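Local coordinates for glyoxalase family protein (Bacillus cereus, PDB 1ZSW), which is of unknown function but binds zinc and belongs to the glyoxalase (vicinal oxygen chelate) family, whose members are mostly metal-dependent enzymes, at residues 50-55 and 167-172; 72-78 and 302-308; 253-257 and 280-284. One frame throughout, in Å; residues are numbered along the deposited sequence.

Contact 1: 50-55 and 167-172; sequences NVLGLR and WEKSEV
Trp167 opens the segment 167-172 by laying one face of its indole against the whole length of Arg55. The arginine chain leaves anti to its own N (chi1 -173°) and stays extended, so that CB lies by the pyrrole part of the ring, CD sits 3.5 Å from the centroid of the six-membered ring in a CH-pi contact, and the guanidinium reaches the far rim. There Trp167 CH2 lies 3.1 Å from Arg55 NE, beneath the centre of a guanidinium plane only 14° from that of the indole. The edge of the indole looks back at the other segment: Trp167 CD1 approaches Gly53 O at 3.9 Å, and a water joins Leu54 O to Trp167 NE1, the latter link being weak. A type I turn from Trp167 to Ser170 then folds the chain over, placing Lys169 N above the opposite indole face. Ser170 OG, swung anti to the backbone N (chi1 -174°), donates a 2.6 Å hydrogen bond to Gly53 O, in the carbonyl plane and on a lone pair. The same OG accepts from Val172 N at 3.1 Å, an ST turn, so one hydroxyl is held from two directions. Glu171 brings CG to 3.9 Å from Asn50 O, and Val172 closes the contact with CG2 against Gly53 CA at the same distance. Gly53, with positive phi, is the first residue beyond helix 41-51 to leave helical backbone angles, and it presents a bare backbone to Ser170 and Val172. Arg55 NH1 and NH2 bind the carbonyls of Lys76 and Val308. Neutral oxygens thus hold the guanidinium in position over the indole, and the cation would probably polarise the ring beneath it, while the serine hydroxyl ties the turn after the helix to the loop 167-172.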
loop_
_atom_site.group_PDB
_atom_site.type_symbol
_atom_site.label_atom_id
_atom_site.label_comp_id
_atom_site.label_asym_id
_atom_site.label_seq_id
_atom_site.Cartn_x
_atom_site.Cartn_y
_atom_site.Cartn_z
ATOM N N ASN A 50 -6.260 -0.133 -17.029
ATOM C CA ASN A 50 -6.841 -0.970 -18.095
ATOM C C ASN A 50 -6.674 -2.468 -17.880
ATOM O O ASN A 50 -7.620 -3.224 -18.084
ATOM C CB ASN A 50 -6.343 -0.521 -19.468
ATOM C CG ASN A 50 -6.760 0.909 -19.772
ATOM O OD1 ASN A 50 -5.937 1.754 -20.094
ATOM N ND2 ASN A 50 -8.048 1.193 -19.591
ATOM N N VAL A 51 -5.498 -2.897 -17.427
ATOM C CA VAL A 51 -5.263 -4.346 -17.279
ATOM C C VAL A 51 -5.799 -4.819 -15.942
ATOM O O VAL A 51 -6.585 -5.757 -15.860
ATOM C CB VAL A 51 -3.781 -4.722 -17.480
ATOM C CG1 VAL A 51 -3.562 -6.244 -17.293
ATOM C CG2 VAL A 51 -3.278 -4.244 -18.872
ATOM N N LEU A 52 -5.406 -4.150 -14.858
ATOM C CA LEU A 52 -5.861 -4.568 -13.530
ATOM C C LEU A 52 -7.278 -4.103 -13.139
ATOM O O LEU A 52 -7.876 -4.573 -12.156
ATOM C CB LEU A 52 -4.840 -4.088 -12.475
ATOM C CG LEU A 52 -3.481 -4.757 -12.471
ATOM C CD1 LEU A 52 -2.933 -4.521 -11.038
ATOM C CD2 LEU A 52 -3.595 -6.249 -12.782
ATOM N N GLY A 53 -7.803 -3.153 -13.920
ATOM C CA GLY A 53 -9.183 -2.733 -13.743
ATOM C C GLY A 53 -9.458 -1.785 -12.590
ATOM O O GLY A 53 -10.612 -1.630 -12.207
ATOM N N LEU A 54 -8.398 -1.241 -11.966
ATOM C CA LEU A 54 -8.558 -0.365 -10.805
ATOM C C LEU A 54 -8.999 1.003 -11.320
ATOM O O LEU A 54 -8.753 1.329 -12.493
ATOM C CB LEU A 54 -7.243 -0.186 -10.033
ATOM C CG LEU A 54 -6.658 -1.508 -9.527
ATOM C CD1 LEU A 54 -5.309 -1.166 -8.911
ATOM C CD2 LEU A 54 -7.508 -2.134 -8.479
ATOM N N ARG A 55 -9.637 1.773 -10.434
ATOM C CA ARG A 55 -9.967 3.165 -10.798
ATOM C C ARG A 55 -8.781 4.080 -10.579
ATOM O O ARG A 55 -8.133 3.974 -9.545
ATOM C CB ARG A 55 -11.095 3.683 -9.923
ATOM C CG ARG A 55 -11.594 5.102 -10.395
ATOM C CD ARG A 55 -12.810 5.507 -9.587
ATOM N NE ARG A 55 -13.403 6.660 -10.290
ATOM C CZ ARG A 55 -14.473 7.334 -9.894
ATOM N NH1 ARG A 55 -15.120 7.001 -8.793
ATOM N NH2 ARG A 55 -14.903 8.335 -10.653
ATOM N N TRP A 167 -15.784 -0.985 -8.646
ATOM C CA TRP A 167 -15.820 0.119 -9.579
ATOM C C TRP A 167 -16.640 -0.252 -10.801
ATOM O O TRP A 167 -16.270 -1.147 -11.550
ATOM C CB TRP A 167 -14.364 0.418 -9.941
ATOM C CG TRP A 167 -14.103 1.419 -10.971
ATOM C CD1 TRP A 167 -13.157 1.342 -11.952
ATOM C CD2 TRP A 167 -14.767 2.668 -11.148
ATOM N NE1 TRP A 167 -13.188 2.467 -12.722
ATOM C CE2 TRP A 167 -14.160 3.305 -12.247
ATOM C CE3 TRP A 167 -15.801 3.322 -10.466
ATOM C CZ2 TRP A 167 -14.556 4.558 -12.699
ATOM C CZ3 TRP A 167 -16.190 4.582 -10.910
ATOM C CH2 TRP A 167 -15.570 5.177 -12.015
ATOM N N GLU A 168 -17.751 0.467 -11.021
ATOM C CA GLU A 168 -18.714 0.084 -12.061
ATOM C C GLU A 168 -18.260 0.353 -13.499
ATOM O O GLU A 168 -18.890 -0.123 -14.451
ATOM C CB GLU A 168 -20.074 0.767 -11.824
ATOM C CG GLU A 168 -20.063 2.290 -12.053
ATOM C CD GLU A 168 -19.846 3.102 -10.778
ATOM O OE1 GLU A 168 -20.379 4.246 -10.719
ATOM O OE2 GLU A 168 -19.146 2.619 -9.845
ATOM N N LYS A 169 -17.197 1.127 -13.670
ATOM C CA LYS A 169 -16.668 1.422 -15.006
ATOM C C LYS A 169 -15.364 0.693 -15.304
ATOM O O LYS A 169 -14.676 0.999 -16.273
ATOM C CB LYS A 169 -16.498 2.922 -15.227
ATOM C CG LYS A 169 -17.810 3.659 -15.277
ATOM C CD LYS A 169 -17.561 5.133 -15.309
ATOM C CE LYS A 169 -18.785 5.887 -14.811
ATOM N NZ LYS A 169 -19.743 6.212 -15.901
ATOM N N SER A 170 -15.056 -0.290 -14.449
ATOM C CA SER A 170 -13.893 -1.168 -14.657
ATOM C C SER A 170 -14.039 -2.050 -15.892
ATOM O O SER A 170 -15.148 -2.426 -16.248
ATOM C CB SER A 170 -13.740 -2.069 -13.446
ATOM O OG SER A 170 -12.529 -2.841 -13.567
ATOM N N GLU A 171 -12.931 -2.408 -16.530
ATOM C CA GLU A 171 -12.942 -3.468 -17.535
ATOM C C GLU A 171 -13.239 -4.856 -16.977
ATOM O O GLU A 171 -13.569 -5.780 -17.740
ATOM C CB GLU A 171 -11.595 -3.529 -18.257
ATOM C CG GLU A 171 -11.248 -2.300 -19.081
ATOM C CD GLU A 171 -12.131 -2.159 -20.290
ATOM O OE1 GLU A 171 -12.679 -1.055 -20.511
ATOM O OE2 GLU A 171 -12.282 -3.147 -21.026
ATOM N N VAL A 172 -13.106 -5.005 -15.654
ATOM C CA VAL A 172 -13.197 -6.297 -14.969
ATOM C C VAL A 172 -14.562 -6.491 -14.316
ATOM O O VAL A 172 -15.102 -5.553 -13.693
ATOM C CB VAL A 172 -12.079 -6.371 -13.856
ATOM C CG1 VAL A 172 -12.116 -7.693 -13.080
ATOM C CG2 VAL A 172 -10.732 -6.184 -14.505
HETATM O O HOH W 1 -10.957 1.382 -14.304
#

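Contact 2: 72-78 and 302-308; sequences FYGDKTG and FTVDGDV
An edge-to-face aromatic pair, flanked by a patch of aliphatic contacts, joins the end of strand 69-74 and the turn after it to the loop that follows strand 292-300. In one of the two conformers modelled for Phe72, Phe302 directs its edge at the Phe72 face, the centroids 4.9 Å apart and the planes at 63°. Phe302 CZ makes the approach, 3.4 Å from Phe72 CD2 and displaced from the middle of the ring toward its rim. Further back along the same phenyl group, Thr77 O lies in the plane of the Phe302 ring, 3.6 Å from CD1, and Gly78 O comes within 3.5 Å of CE1. A water bridges Thr77 O to Phe302 N. On the outer side Val308 spreads its two methyls: CG1 meets Lys76 CE at 3.8 Å, and CG2 meets Thr77 CG2 at 3.9 Å. Thr77 holds OG1 between its backbone N and carbonyl carbon (chi1 61°), which leaves CG2 anti to the carbonyl carbon and facing Val308. The ammonium of Lys76 passes on to a salt bridge with Glu168. The nearest atoms of the Phe72 side chain are about 6 Å from the zinc ion and about 3 Å from a beta-mercaptoethanol molecule, probably from the crystallisation liquor. The contact is therefore chiefly apolar, with Thr77 O set near the weakly positive rim of Phe302, and Phe302 covers one face of Phe72 near the zinc site.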
loop_
_atom_site.group_PDB
_atom_site.type_symbol
_atom_site.label_atom_id
_atom_site.label_comp_id
_atom_site.label_asym_id
_atom_site.label_seq_id
_atom_site.Cartn_x
_atom_site.Cartn_y
_atom_site.Cartn_z
ATOM N N PHE A 72 -2.770 7.855 -8.152
ATOM C CA PHE A 72 -3.330 6.852 -7.233
ATOM C C PHE A 72 -4.344 6.039 -8.010
ATOM O O PHE A 72 -5.085 6.566 -8.878
ATOM C CB PHE A 72 -4.112 7.456 -6.034
ATOM C CG PHE A 72 -3.273 8.152 -4.984
ATOM C CD1 PHE A 72 -2.766 9.426 -5.215
ATOM C CD2 PHE A 72 -3.069 7.561 -3.730
ATOM C CE1 PHE A 72 -2.035 10.095 -4.231
ATOM C CE2 PHE A 72 -2.332 8.222 -2.727
ATOM C CZ PHE A 72 -1.813 9.493 -2.986
ATOM N N TYR A 73 -4.340 4.737 -7.710
ATOM C CA TYR A 73 -5.354 3.767 -8.166
ATOM C C TYR A 73 -5.978 3.085 -6.957
ATOM O O TYR A 73 -5.324 2.876 -5.928
ATOM C CB TYR A 73 -4.662 2.712 -9.042
ATOM C CG TYR A 73 -3.855 3.312 -10.186
ATOM C CD1 TYR A 73 -2.488 3.601 -10.031
ATOM C CD2 TYR A 73 -4.476 3.655 -11.419
ATOM C CE1 TYR A 73 -1.732 4.151 -11.054
ATOM C CE2 TYR A 73 -3.717 4.237 -12.458
ATOM C CZ TYR A 73 -2.349 4.473 -12.257
ATOM O OH TYR A 73 -1.550 5.009 -13.227
ATOM N N GLY A 74 -7.230 2.682 -7.079
ATOM C CA GLY A 74 -7.887 1.973 -6.000
ATOM C C GLY A 74 -9.288 1.604 -6.380
ATOM O O GLY A 74 -9.573 1.370 -7.537
ATOM N N ASP A 75 -10.139 1.564 -5.375
ATOM C CA ASP A 75 -11.534 1.182 -5.559
ATOM C C ASP A 75 -12.342 2.408 -5.992
ATOM O O ASP A 75 -11.775 3.418 -6.366
ATOM C CB ASP A 75 -12.111 0.489 -4.301
ATOM C CG ASP A 75 -12.395 1.434 -3.143
ATOM O OD1 ASP A 75 -11.979 2.593 -3.220
ATOM O OD2 ASP A 75 -13.019 0.996 -2.136
ATOM N N LYS A 76 -13.664 2.296 -5.915
ATOM C CA LYS A 76 -14.546 3.389 -6.400
ATOM C C LYS A 76 -14.143 4.768 -5.866
ATOM O O LYS A 76 -14.142 5.750 -6.617
ATOM C CB LYS A 76 -15.995 3.092 -6.028
ATOM C CG LYS A 76 -17.015 4.108 -6.585
ATOM C CD LYS A 76 -18.401 3.732 -6.073
ATOM C CE LYS A 76 -19.448 4.745 -6.502
ATOM N NZ LYS A 76 -19.673 4.620 -7.965
ATOM N N THR A 77 -13.783 4.843 -4.589
ATOM C CA THR A 77 -13.422 6.134 -3.969
ATOM C C THR A 77 -11.951 6.232 -3.548
ATOM O O THR A 77 -11.518 7.198 -2.906
ATOM C CB THR A 77 -14.275 6.433 -2.714
ATOM O OG1 THR A 77 -14.052 5.419 -1.729
ATOM C CG2 THR A 77 -15.757 6.478 -3.063
ATOM N N GLY A 78 -11.175 5.208 -3.862
ATOM C CA GLY A 78 -9.794 5.223 -3.419
ATOM C C GLY A 78 -9.738 5.056 -1.918
ATOM O O GLY A 78 -8.884 5.659 -1.251
ATOM N N PHE A 302 -10.270 11.081 -0.535
ATOM C CA PHE A 302 -10.183 11.755 -1.845
ATOM C C PHE A 302 -11.461 12.487 -2.261
ATOM O O PHE A 302 -11.451 13.214 -3.262
ATOM C CB PHE A 302 -9.787 10.769 -2.960
ATOM C CG PHE A 302 -8.420 10.177 -2.793
ATOM C CD1 PHE A 302 -8.242 8.801 -2.780
ATOM C CD2 PHE A 302 -7.308 11.005 -2.647
ATOM C CE1 PHE A 302 -6.970 8.245 -2.602
ATOM C CE2 PHE A 302 -6.038 10.475 -2.478
ATOM C CZ PHE A 302 -5.866 9.095 -2.456
ATOM N N THR A 303 -12.550 12.270 -1.525
ATOM C CA THR A 303 -13.826 12.920 -1.846
ATOM C C THR A 303 -13.960 14.255 -1.126
ATOM O O THR A 303 -14.921 14.992 -1.360
ATOM C CB THR A 303 -15.059 12.019 -1.558
ATOM O OG1 THR A 303 -15.212 11.831 -0.144
ATOM C CG2 THR A 303 -14.928 10.668 -2.261
ATOM N N VAL A 304 -12.983 14.566 -0.273
ATOM C CA VAL A 304 -12.902 15.862 0.398
ATOM C C VAL A 304 -12.950 17.036 -0.607
ATOM O O VAL A 304 -13.677 18.003 -0.378
ATOM C CB VAL A 304 -11.660 15.956 1.363
ATOM C CG1 VAL A 304 -10.349 16.136 0.599
ATOM C CG2 VAL A 304 -11.829 17.075 2.386
ATOM N N ASP A 305 -12.211 16.929 -1.716
ATOM C CA ASP A 305 -12.074 18.032 -2.682
ATOM C C ASP A 305 -12.696 17.740 -4.059
ATOM O O ASP A 305 -12.293 18.325 -5.077
ATOM C CB ASP A 305 -10.592 18.434 -2.830
ATOM C CG ASP A 305 -9.790 17.483 -3.731
ATOM O OD1 ASP A 305 -10.131 16.278 -3.805
ATOM O OD2 ASP A 305 -8.804 17.942 -4.361
ATOM N N GLY A 306 -13.670 16.836 -4.094
ATOM C CA GLY A 306 -14.302 16.473 -5.359
ATOM C C GLY A 306 -15.394 15.447 -5.204
ATOM O O GLY A 306 -15.453 14.739 -4.193
ATOM N N ASP A 307 -16.266 15.375 -6.205
ATOM C CA ASP A 307 -17.325 14.375 -6.247
ATOM C C ASP A 307 -16.775 13.024 -6.690
ATOM O O ASP A 307 -15.846 12.963 -7.512
ATOM C CB ASP A 307 -18.428 14.809 -7.210
ATOM C CG ASP A 307 -17.900 15.094 -8.603
ATOM O OD1 ASP A 307 -18.161 14.276 -9.512
ATOM O OD2 ASP A 307 -17.205 16.121 -8.791
ATOM N N VAL A 308 -17.355 11.955 -6.148
ATOM C CA VAL A 308 -17.032 10.581 -6.558
ATOM C C VAL A 308 -17.170 10.392 -8.075
ATOM O O VAL A 308 -16.369 9.687 -8.708
ATOM C CB VAL A 308 -17.911 9.538 -5.799
ATOM C CG1 VAL A 308 -17.620 8.119 -6.259
ATOM C CG2 VAL A 308 -17.700 9.640 -4.298
HETATM O O HOH W 2 -18.129 7.375 -9.348
HETATM O O HOH W 3 -10.435 8.001 -0.059
#

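Contact 3: 253-257 and 280-284; sequences NDAEL and FKSLY
Leu257 and Leu283 lie side by side, pointing opposite ways, with Leu257 CD1 3.8 Å from Leu283 CD2. The other branch of Leu257 does different work: CD2 lies over the strand backbone, 3.8 Å from both Lys281 O and Ser282 N, and touches Lys281 CB. Leu257 CG stands anti to the backbone N (chi1 180°), which sends both methyls down from the helix to the strand. One turn earlier, the Asp254 side chain stands roughly perpendicular to that of Lys281. Lys281 runs extended past the carboxylate and bends only at its last torsion (chi4 58°), which curls NZ back to a salt bridge of 2.8 Å with Asp254 OD2, met on the syn side and 19° out of the carboxylate plane. Asn253, the N-cap, accepts from Glu256 N through OD1 at 2.9 Å, securing the helix start that carries Asp254. On the other side of the strand, Ser282 OG hydrogen-bonds to Glu294, a zinc ligand. The arrangement is a helix, 254-266, packed on one face of a sheet whose other face lines the metal site, as in the beta-alpha-beta-beta-beta modules of the vicinal oxygen chelate fold.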
loop_
_atom_site.group_PDB
_atom_site.type_symbol
_atom_site.label_atom_id
_atom_site.label_comp_id
_atom_site.label_asym_id
_atom_site.label_seq_id
_atom_site.Cartn_x
_atom_site.Cartn_y
_atom_site.Cartn_z
ATOM N N ASN A 253 -7.953 8.528 13.440
ATOM C CA ASN A 253 -8.062 9.990 13.540
ATOM C C ASN A 253 -6.761 10.611 14.008
ATOM O O ASN A 253 -5.742 9.933 14.243
ATOM C CB ASN A 253 -9.193 10.358 14.531
ATOM C CG ASN A 253 -9.029 9.665 15.846
ATOM O OD1 ASN A 253 -7.912 9.528 16.363
ATOM N ND2 ASN A 253 -10.139 9.171 16.405
ATOM N N ASP A 254 -6.766 11.939 14.136
ATOM C CA ASP A 254 -5.564 12.659 14.522
ATOM C C ASP A 254 -5.100 12.332 15.934
ATOM O O ASP A 254 -3.914 12.420 16.236
ATOM C CB ASP A 254 -5.794 14.179 14.413
ATOM C CG ASP A 254 -5.916 14.659 12.991
ATOM O OD1 ASP A 254 -5.671 13.884 12.040
ATOM O OD2 ASP A 254 -6.307 15.837 12.809
ATOM N N ALA A 255 -6.037 11.956 16.815
ATOM C CA ALA A 255 -5.651 11.615 18.185
ATOM C C ALA A 255 -4.846 10.324 18.208
ATOM O O ALA A 255 -3.840 10.224 18.914
ATOM C CB ALA A 255 -6.876 11.498 19.098
ATOM N N GLU A 256 -5.265 9.351 17.410
ATOM C CA GLU A 256 -4.507 8.098 17.324
ATOM C C GLU A 256 -3.163 8.358 16.644
ATOM O O GLU A 256 -2.163 7.789 17.040
ATOM C CB GLU A 256 -5.309 7.033 16.574
ATOM C CG GLU A 256 -6.504 6.543 17.385
ATOM C CD GLU A 256 -7.242 5.376 16.772
ATOM O OE1 GLU A 256 -8.318 5.022 17.323
ATOM O OE2 GLU A 256 -6.789 4.815 15.745
ATOM N N LEU A 257 -3.149 9.226 15.626
ATOM C CA LEU A 257 -1.872 9.539 14.955
ATOM C C LEU A 257 -0.874 10.143 15.958
ATOM O O LEU A 257 0.283 9.748 16.024
ATOM C CB LEU A 257 -2.107 10.471 13.767
ATOM C CG LEU A 257 -0.854 10.869 12.989
ATOM C CD1 LEU A 257 -0.297 9.613 12.328
ATOM C CD2 LEU A 257 -1.210 11.856 11.887
ATOM N N PHE A 280 -5.327 13.129 3.919
ATOM C CA PHE A 280 -5.131 12.530 5.241
ATOM C C PHE A 280 -3.970 13.245 5.919
ATOM O O PHE A 280 -3.197 13.967 5.245
ATOM C CB PHE A 280 -4.826 11.005 5.112
ATOM C CG PHE A 280 -3.739 10.668 4.091
ATOM C CD1 PHE A 280 -2.373 10.747 4.434
ATOM C CD2 PHE A 280 -4.090 10.238 2.797
ATOM C CE1 PHE A 280 -1.359 10.410 3.493
ATOM C CE2 PHE A 280 -3.070 9.912 1.841
ATOM C CZ PHE A 280 -1.704 10.008 2.223
ATOM N N LYS A 281 -3.805 13.039 7.231
ATOM C CA LYS A 281 -2.577 13.454 7.899
ATOM C C LYS A 281 -1.724 12.205 8.174
ATOM O O LYS A 281 -2.264 11.099 8.365
ATOM C CB LYS A 281 -2.850 14.208 9.200
ATOM C CG LYS A 281 -3.744 15.461 9.051
ATOM C CD LYS A 281 -3.509 16.295 10.333
ATOM C CE LYS A 281 -4.407 17.544 10.436
ATOM N NZ LYS A 281 -5.830 17.190 10.398
ATOM N N SER A 282 -0.422 12.374 8.159
ATOM C CA SER A 282 0.451 11.222 8.358
ATOM C C SER A 282 1.789 11.584 8.958
ATOM O O SER A 282 2.170 12.784 8.995
ATOM C CB SER A 282 0.617 10.527 7.042
ATOM O OG SER A 282 1.479 11.243 6.193
ATOM N N LEU A 283 2.526 10.557 9.370
ATOM C CA LEU A 283 3.901 10.726 9.733
ATOM C C LEU A 283 4.675 9.551 9.174
ATOM O O LEU A 283 4.078 8.494 8.896
ATOM C CB LEU A 283 4.058 10.819 11.248
ATOM C CG LEU A 283 3.829 9.534 12.032
ATOM C CD1 LEU A 283 5.047 8.661 12.194
ATOM C CD2 LEU A 283 3.314 9.956 13.428
ATOM N N TYR A 284 5.948 9.770 8.921
ATOM C CA TYR A 284 6.814 8.712 8.393
ATOM C C TYR A 284 7.929 8.385 9.379
ATOM O O TYR A 284 8.448 9.241 10.095
ATOM C CB TYR A 284 7.480 9.178 7.086
ATOM C CG TYR A 284 6.509 9.593 5.992
ATOM C CD1 TYR A 284 6.225 8.755 4.894
ATOM C CD2 TYR A 284 5.856 10.837 6.072
ATOM C CE1 TYR A 284 5.324 9.213 3.898
ATOM C CE2 TYR A 284 4.966 11.269 5.127
ATOM C CZ TYR A 284 4.698 10.464 4.049
ATOM O OH TYR A 284 3.783 11.005 3.157
#

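Contacts 1 and 2 are neighbours, their centres about 14 Å apart, and they touch through Arg55. Their segments alternate along the chain. Contact 3 is nested inside the loop closed by contact 2, with centres about 19 Å apart and nearest atoms about 5 Å apart, and follows contact 1 in series, about 30 Å away between centres. Contacts 2 and 3 reach the same eight-stranded mixed sheet, through strands 69-74 and 280-286, which belong to different glyoxalase-family regions of the chain. That sheet also carries His33, His246 and Glu294, so the zinc site draws on both regions, while contact 1 meets the sheet at its outermost strand, 55-62, through Arg55.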